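Local atomic coordinates of cellulase (Clostridium cellulovorans, PDB entry 6UI3), a protein that probably cleaves internal beta-1,4 links of cellulose and related plant polysaccharides, this chain being the family 5 catalytic barrel domain of a longer broad-specificity endoglucanase. Residues A[307-312]-A[318-323]; A[50-55]-A[92-97]; A[37-42]-A[85-90]. One frame throughout, in Å; residues are numbered along the deposited sequence.

Contact 1. Residues A[307-312]-A[318-323]; sequences NNFGST and LLNRKN
N307 and R321 bring together two arms of the loop that follows strand 301-305, the last strand of this (beta/alpha)8, or TIM, barrel. One hydrogen bond joins the arms: R321 N donates to N307 OD1 over 2.9 Å, almost straight at 173°, although the donor sits above the plane of the carbonyl. With CG anti to the backbone N (chi1 -166°), the N307 amide is carried across to the second arm. Its other end is used too, since ND2 bonds to N44, and asparagine also tolerates the left-handed backbone conformation found here. A neighbouring acceptor, L319 O, lies 3.2 Å from N307 OD1, a proximity that the R321 N-H probably helps to offset.

Van der Waals packing is the second kind of contact. The extended R321 crosses N307 obliquely, so that N307 CB lies over one guanidinium face, toward its rim, with R321 NE 3.7 Å from that carbon and the amide and guanidinium planes 17° apart. T32 OG1 binds NH1 and G30 O binds NH2, fixing the rotation of the group.

Two Asx turns shape the individual arms. N308 OD1 accepts from G310 N while N308 ND2 reaches T312 O, and N320 OD1 receives K322 N at 2.9 Å.

Aromatic contacts complete the junction. F309 approaches the backbone of 318-320, its CE1 lying 3.5 Å from N320 CA. The weakly positive C-H rim of phenylalanine suits a carbonyl neighbour, and F309 CE1 stands 3.5 Å from L319 O, which lies near the ring plane.

Contact 2. Residues A[50-55]-A[92-97]; sequences KMFDTL and VNYALA. With EDO (1,2-ethanediol), chain B.
F52 reaches from helix 49-58 to Y94 and A95 on helix 82-96, joining two helices of the outer layer of the TIM barrel. The packed side of the contact is centred on the F52 ring, which was modelled in two positions, one of which is described here. Y94 CB lies over one face, 3.7 Å from the ring centroid and only 17° off the normal, a CH-pi contact. On the same helix, A95 brings its backbone N obliquely to 3.5 Å from F52 CD2, while its methyl CB touches F52 CE2 at 3.7 Å. A residue as small as alanine lets the phenylalanine come close to the helix backbone, and both side chains continue inward: F52 packs on V63 of strand 62-65, A95 on A102 of strand 101-105.

The two rings meet more loosely. Y94 turns its edge toward the face of F52 in an offset edge-to-face pair, with centroids 5.7 Å apart and planes at 60°; the closest ring carbons, F52 CE1 and Y94 CD2, are 4.0 Å apart. From there tyrosine suits the border of the core: its ring packs, while OH runs away from F52 toward its polar partner R87.

On the outer side polar groups take over. D53 does not touch 92-97 directly, but N98 ND2 bonds both D53 OD1 and the carbonyl Y94 O, linking the helices indirectly. Nearby sits a 1,2-ethanediol, probably from the crystallisation liquor, whose O2 makes a weak 3.3 Å hydrogen bond to A97 O.

Contact 3. Residues A[37-42]-A[85-90]; sequences GGETGW and MARVET
R87, on helix 82-96, meets the carboxylate of E39 in a salt bridge at the protein surface. From R87 CB the chain sets out with CG anti to the backbone N (chi1 -180°), then bends at chi2, near 60°, which turns the guanidinium edge toward the loop. CG and CD pass alongside, each 3.9 Å from E39 OE1. At NE the polar contact begins: its N-H bonds to E39 OE1 over 2.9 Å, tilted slightly from the guanidinium plane. CZ follows, 3.5 Å from E39 OE1, and then NH2, which gives a nearly straight bond of 2.9 Å to E39 OE2 within its own plane. NH1 is left to Y94.

Both carboxylate oxygens use their syn lone pairs, and the two flat groups lie nearly coplanar, 26° apart. Such a side-on grip fixes the rotation of both ends, and a guanidinium suits this place because the N-H groups of NE and NH2 point the same way and match the two oxygens. Glutamate contributes the needed length, its chain extended beyond CG, for E39 CA lies 9.5 Å from R87 CA. T47 reinforces the pair, its OG1 bonding E39 OE2 and its carbonyl O accepting from R87 NH2; the charges of the two partners probably strengthen all these bonds.

E39 projects from a type I turn, G38 to G41, closed by G41 N to G38 O. G37 precedes the turn and G38 opens it, both with positive phi angles that favour glycine. This is a bidentate, side-on arginine-carboxylate bridge, here tying the loop after the first TIM-barrel strand to helix 82-96.

Contacts 2 and 3 share helix 82-96 and are joined by a probable hydrogen bond of 3.0 Å between Y94 OH and R87 NH1; their centres lie 15 Å apart. Contact 1 leans on contact 2 through helix 49-58, where L319 CD1 packs 3.8 Å from T54 CG2 and M51 CE approaches R321 O. Contacts 1 and 3 do not touch, their nearest atoms being about 6 Å apart, but T32 mediates: it bonds R321 and packs on E39. Loops 307-323 and 37-42 follow the last and first strands, thus at the barrel end that carries the active site in this fold, whereas contact 2 belongs to the helical layer.

Contact 1. Residues A[307-312]-A[318-323]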
# COMPACT_ATOMS: atom_id res chain seq x y z
N ASN A 307 -1.83 -14.18 -4.10
CA ASN A 307 -1.65 -15.63 -4.06
C ASN A 307 -2.63 -16.37 -4.96
O ASN A 307 -2.88 -17.57 -4.74
CB ASN A 307 -1.75 -16.15 -2.61
CG ASN A 307 -1.24 -17.58 -2.42
OD1 ASN A 307 -0.23 -18.00 -2.97
ND2 ASN A 307 -1.97 -18.33 -1.61
N ASN A 308 -3.16 -15.73 -6.00
CA ASN A 308 -4.07 -16.39 -6.93
C ASN A 308 -3.30 -16.86 -8.16
O ASN A 308 -2.80 -16.04 -8.94
CB ASN A 308 -5.20 -15.45 -7.35
CG ASN A 308 -6.19 -16.11 -8.29
OD1 ASN A 308 -6.21 -17.33 -8.44
ND2 ASN A 308 -7.01 -15.31 -8.93
N PHE A 309 -3.19 -18.18 -8.31
CA PHE A 309 -2.56 -18.84 -9.45
C PHE A 309 -3.57 -19.68 -10.23
O PHE A 309 -3.17 -20.49 -11.07
CB PHE A 309 -1.39 -19.71 -8.97
CG PHE A 309 -0.33 -18.91 -8.29
CD1 PHE A 309 -0.39 -18.69 -6.93
CD2 PHE A 309 0.70 -18.33 -9.01
CE1 PHE A 309 0.55 -17.92 -6.30
CE2 PHE A 309 1.65 -17.55 -8.38
CZ PHE A 309 1.57 -17.35 -7.02
N GLY A 310 -4.86 -19.49 -9.97
CA GLY A 310 -5.90 -20.25 -10.61
C GLY A 310 -6.32 -19.65 -11.93
O GLY A 310 -5.67 -18.76 -12.48
N SER A 311 -7.46 -20.13 -12.41
CA SER A 311 -7.92 -19.84 -13.76
C SER A 311 -8.86 -18.64 -13.82
O SER A 311 -9.13 -18.15 -14.92
CB SER A 311 -8.64 -21.06 -14.36
OG SER A 311 -9.68 -21.50 -13.50
N THR A 312 -9.36 -18.18 -12.67
CA THR A 312 -10.36 -17.12 -12.63
C THR A 312 -9.89 -16.01 -11.70
O THR A 312 -8.94 -16.16 -10.93
CB THR A 312 -11.72 -17.66 -12.17
OG1 THR A 312 -11.62 -18.13 -10.82
CG2 THR A 312 -12.20 -18.81 -13.06
N LEU A 318 2.55 -13.92 -7.25
CA LEU A 318 3.97 -14.10 -7.54
C LEU A 318 4.60 -15.16 -6.66
O LEU A 318 5.30 -16.06 -7.16
CB LEU A 318 4.77 -12.80 -7.37
CG LEU A 318 4.52 -11.68 -8.37
CD1 LEU A 318 5.45 -10.52 -8.07
CD2 LEU A 318 4.74 -12.17 -9.81
N LEU A 319 4.39 -15.07 -5.35
CA LEU A 319 4.84 -16.08 -4.39
C LEU A 319 3.71 -17.09 -4.17
O LEU A 319 2.63 -16.73 -3.70
CB LEU A 319 5.20 -15.42 -3.06
CG LEU A 319 5.51 -16.38 -1.93
CD1 LEU A 319 6.81 -17.14 -2.24
CD2 LEU A 319 5.59 -15.66 -0.61
N ASN A 320 3.94 -18.34 -4.55
CA ASN A 320 2.99 -19.39 -4.24
C ASN A 320 3.16 -19.72 -2.76
O ASN A 320 4.17 -20.31 -2.36
CB ASN A 320 3.22 -20.61 -5.13
CG ASN A 320 2.27 -21.74 -4.81
OD1 ASN A 320 1.89 -21.93 -3.66
ND2 ASN A 320 1.87 -22.48 -5.84
N ARG A 321 2.18 -19.34 -1.93
CA ARG A 321 2.34 -19.47 -0.49
C ARG A 321 2.20 -20.90 0.01
O ARG A 321 2.55 -21.17 1.15
CB ARG A 321 1.35 -18.57 0.25
CG ARG A 321 1.55 -17.09 -0.04
CD ARG A 321 0.62 -16.21 0.78
NE ARG A 321 0.36 -14.94 0.13
CZ ARG A 321 -0.59 -14.09 0.52
NH1 ARG A 321 -1.32 -14.36 1.59
NH2 ARG A 321 -0.81 -12.99 -0.18
N LYS A 322 1.68 -21.82 -0.81
CA LYS A 322 1.56 -23.20 -0.39
C LYS A 322 2.92 -23.88 -0.29
O LYS A 322 3.14 -24.69 0.60
CB LYS A 322 0.64 -23.97 -1.35
CG LYS A 322 0.33 -25.40 -0.86
CD LYS A 322 -0.71 -26.10 -1.73
CE LYS A 322 -2.13 -25.86 -1.23
NZ LYS A 322 -3.15 -26.32 -2.22
N ASN A 323 3.84 -23.56 -1.20
CA ASN A 323 5.14 -24.23 -1.21
C ASN A 323 6.31 -23.27 -1.32
O ASN A 323 7.46 -23.72 -1.45
CB ASN A 323 5.19 -25.32 -2.29
CG ASN A 323 5.05 -24.77 -3.67
OD1 ASN A 323 5.03 -23.57 -3.87
ND2 ASN A 323 4.99 -25.66 -4.66

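Contact 2. Residues A[50-55]-A[92-97]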
# COMPACT_ATOMS: atom_id res chain seq x y z
N LYS A 50 8.49 -17.79 7.28
CA LYS A 50 9.18 -18.38 6.13
C LYS A 50 8.74 -17.73 4.82
O LYS A 50 9.55 -17.62 3.89
CB LYS A 50 8.97 -19.89 6.09
CG LYS A 50 9.77 -20.63 7.15
CD LYS A 50 9.61 -22.14 7.01
CE LYS A 50 10.35 -22.87 8.13
NZ LYS A 50 10.27 -24.36 8.01
N MET A 51 7.49 -17.31 4.71
CA MET A 51 7.06 -16.61 3.50
C MET A 51 7.86 -15.32 3.30
O MET A 51 8.29 -15.01 2.18
CB MET A 51 5.57 -16.30 3.57
CG MET A 51 4.71 -17.54 3.57
SD MET A 51 2.97 -17.19 3.86
CE MET A 51 2.32 -18.84 4.10
N PHE A 52 8.06 -14.57 4.39
CA PHE A 52 8.83 -13.34 4.33
C PHE A 52 10.31 -13.62 4.10
O PHE A 52 10.97 -12.89 3.36
CB PHE A 52 8.62 -12.54 5.62
CG PHE A 52 7.30 -11.82 5.69
CD1 PHE A 52 6.10 -12.52 5.78
CD2 PHE A 52 7.26 -10.43 5.68
CE1 PHE A 52 4.89 -11.83 5.84
CE2 PHE A 52 6.05 -9.75 5.74
CZ PHE A 52 4.87 -10.45 5.83
N ASP A 53 10.84 -14.68 4.72
CA ASP A 53 12.22 -15.09 4.46
C ASP A 53 12.42 -15.31 2.96
O ASP A 53 13.46 -14.94 2.40
CB ASP A 53 12.53 -16.42 5.16
CG ASP A 53 12.49 -16.37 6.67
OD1 ASP A 53 12.45 -15.28 7.28
OD2 ASP A 53 12.52 -17.47 7.27
N THR A 54 11.45 -15.95 2.32
CA THR A 54 11.54 -16.25 0.89
C THR A 54 11.51 -14.97 0.07
O THR A 54 12.28 -14.83 -0.89
CB THR A 54 10.39 -17.20 0.51
OG1 THR A 54 10.51 -18.44 1.23
CG2 THR A 54 10.38 -17.49 -0.97
N LEU A 55 10.65 -14.02 0.44
CA LEU A 55 10.62 -12.74 -0.26
C LEU A 55 11.94 -11.99 -0.11
O LEU A 55 12.45 -11.42 -1.07
CB LEU A 55 9.47 -11.89 0.29
CG LEU A 55 8.06 -12.39 -0.01
CD1 LEU A 55 7.07 -11.63 0.81
CD2 LEU A 55 7.72 -12.28 -1.49
N VAL A 92 3.88 -7.99 11.21
CA VAL A 92 4.85 -6.90 11.07
C VAL A 92 6.25 -7.42 11.36
O VAL A 92 7.21 -7.13 10.63
CB VAL A 92 4.49 -5.72 12.00
CG1 VAL A 92 5.66 -4.75 12.17
CG2 VAL A 92 3.27 -4.98 11.46
N ASN A 93 6.38 -8.20 12.44
CA ASN A 93 7.69 -8.69 12.84
C ASN A 93 8.25 -9.76 11.92
O ASN A 93 9.47 -9.94 11.91
CB ASN A 93 7.64 -9.11 14.30
CG ASN A 93 7.77 -7.92 15.22
OD1 ASN A 93 8.72 -7.15 15.11
ND2 ASN A 93 6.84 -7.75 16.13
N TYR A 94 7.43 -10.45 11.12
CA TYR A 94 8.00 -11.31 10.09
C TYR A 94 8.84 -10.48 9.12
O TYR A 94 9.88 -10.93 8.63
CB TYR A 94 6.92 -12.03 9.30
CG TYR A 94 6.03 -13.01 10.04
CD1 TYR A 94 6.43 -13.61 11.22
CD2 TYR A 94 4.79 -13.36 9.52
CE1 TYR A 94 5.60 -14.53 11.89
CE2 TYR A 94 3.95 -14.26 10.17
CZ TYR A 94 4.36 -14.83 11.35
OH TYR A 94 3.53 -15.73 12.00
N ALA A 95 8.38 -9.26 8.82
CA ALA A 95 9.12 -8.35 7.95
C ALA A 95 10.29 -7.71 8.69
O ALA A 95 11.42 -7.72 8.20
CB ALA A 95 8.20 -7.26 7.42
N LEU A 96 10.04 -7.17 9.87
CA LEU A 96 11.10 -6.44 10.55
C LEU A 96 12.25 -7.36 10.96
O LEU A 96 13.41 -6.92 10.98
CB LEU A 96 10.56 -5.71 11.78
CG LEU A 96 9.51 -4.63 11.55
CD1 LEU A 96 9.09 -3.99 12.87
CD2 LEU A 96 10.01 -3.57 10.57
N ALA A 97 11.97 -8.63 11.28
CA ALA A 97 13.03 -9.58 11.63
C ALA A 97 13.93 -9.87 10.44
O ALA A 97 15.06 -10.33 10.63
CB ALA A 97 12.44 -10.88 12.18
C1 EDO B . 18.28 -10.84 6.90
O1 EDO B . 17.00 -11.49 6.80
C2 EDO B . 18.17 -9.49 7.60
O2 EDO B . 17.81 -9.64 8.98

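Contact 3. Residues A[37-42]-A[85-90]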
# COMPACT_ATOMS: atom_id res chain seq x y z
N GLY A 37 -13.82 -11.92 7.28
CA GLY A 37 -13.68 -13.14 8.05
C GLY A 37 -12.30 -13.41 8.59
O GLY A 37 -12.06 -14.50 9.11
N GLY A 38 -11.39 -12.46 8.48
CA GLY A 38 -10.06 -12.65 9.03
C GLY A 38 -9.08 -13.15 8.00
O GLY A 38 -9.35 -13.25 6.80
N GLU A 39 -7.90 -13.51 8.52
CA GLU A 39 -6.73 -13.77 7.69
C GLU A 39 -6.97 -14.80 6.60
O GLU A 39 -6.44 -14.65 5.48
CB GLU A 39 -5.59 -14.23 8.61
CG GLU A 39 -4.25 -14.36 7.93
CD GLU A 39 -3.08 -14.47 8.88
OE1 GLU A 39 -3.30 -14.48 10.11
OE2 GLU A 39 -1.93 -14.52 8.41
N THR A 40 -7.75 -15.84 6.89
CA THR A 40 -8.01 -16.91 5.93
C THR A 40 -9.36 -16.75 5.23
O THR A 40 -9.76 -17.64 4.47
CB THR A 40 -7.96 -18.29 6.60
OG1 THR A 40 -9.03 -18.41 7.55
CG2 THR A 40 -6.64 -18.50 7.31
N GLY A 41 -10.04 -15.63 5.44
CA GLY A 41 -11.41 -15.49 4.97
C GLY A 41 -11.57 -15.49 3.47
O GLY A 41 -12.64 -15.81 2.96
N TRP A 42 -10.53 -15.10 2.73
CA TRP A 42 -10.57 -15.12 1.28
C TRP A 42 -9.72 -16.27 0.72
O TRP A 42 -9.30 -16.22 -0.45
CB TRP A 42 -10.19 -13.76 0.71
CG TRP A 42 -11.28 -12.70 0.86
CD1 TRP A 42 -12.59 -12.88 1.22
CD2 TRP A 42 -11.12 -11.29 0.66
NE1 TRP A 42 -13.25 -11.67 1.24
CE2 TRP A 42 -12.37 -10.68 0.89
CE3 TRP A 42 -10.03 -10.50 0.29
CZ2 TRP A 42 -12.55 -9.30 0.78
CZ3 TRP A 42 -10.21 -9.14 0.18
CH2 TRP A 42 -11.45 -8.56 0.41
N MET A 85 -4.78 -7.19 17.37
CA MET A 85 -3.61 -6.31 17.33
C MET A 85 -2.33 -7.12 17.41
O MET A 85 -1.36 -6.83 16.70
CB MET A 85 -3.70 -5.30 18.48
CG MET A 85 -2.61 -4.24 18.45
SD MET A 85 -2.80 -3.00 17.15
CE MET A 85 -4.12 -1.99 17.83
N ALA A 86 -2.31 -8.16 18.27
CA ALA A 86 -1.12 -8.99 18.43
C ALA A 86 -0.80 -9.75 17.16
O ALA A 86 0.37 -9.94 16.82
CB ALA A 86 -1.30 -9.94 19.61
N ARG A 87 -1.82 -10.22 16.44
CA ARG A 87 -1.56 -10.91 15.18
C ARG A 87 -0.95 -9.97 14.15
O ARG A 87 0.01 -10.32 13.46
CB ARG A 87 -2.84 -11.55 14.63
CG ARG A 87 -2.65 -12.31 13.32
CD ARG A 87 -1.64 -13.45 13.45
NE ARG A 87 -1.34 -14.01 12.14
CZ ARG A 87 -0.21 -14.64 11.82
NH1 ARG A 87 0.74 -14.84 12.73
NH2 ARG A 87 -0.04 -15.04 10.57
N VAL A 88 -1.49 -8.76 14.03
CA VAL A 88 -0.91 -7.77 13.12
C VAL A 88 0.55 -7.54 13.48
O VAL A 88 1.42 -7.51 12.61
CB VAL A 88 -1.74 -6.47 13.13
CG1 VAL A 88 -1.05 -5.42 12.31
CG2 VAL A 88 -3.16 -6.72 12.62
N GLU A 89 0.83 -7.37 14.78
CA GLU A 89 2.20 -7.17 15.24
C GLU A 89 3.10 -8.35 14.89
O GLU A 89 4.25 -8.16 14.50
CB GLU A 89 2.17 -6.92 16.75
CG GLU A 89 3.54 -6.74 17.37
CD GLU A 89 3.48 -6.38 18.85
OE1 GLU A 89 2.49 -6.74 19.51
OE2 GLU A 89 4.44 -5.73 19.34
N THR A 90 2.60 -9.58 15.04
CA THR A 90 3.39 -10.76 14.68
C THR A 90 3.78 -10.73 13.21
O THR A 90 4.93 -11.02 12.85
CB THR A 90 2.60 -12.03 15.03
OG1 THR A 90 2.36 -12.06 16.44
CG2 THR A 90 3.35 -13.28 14.60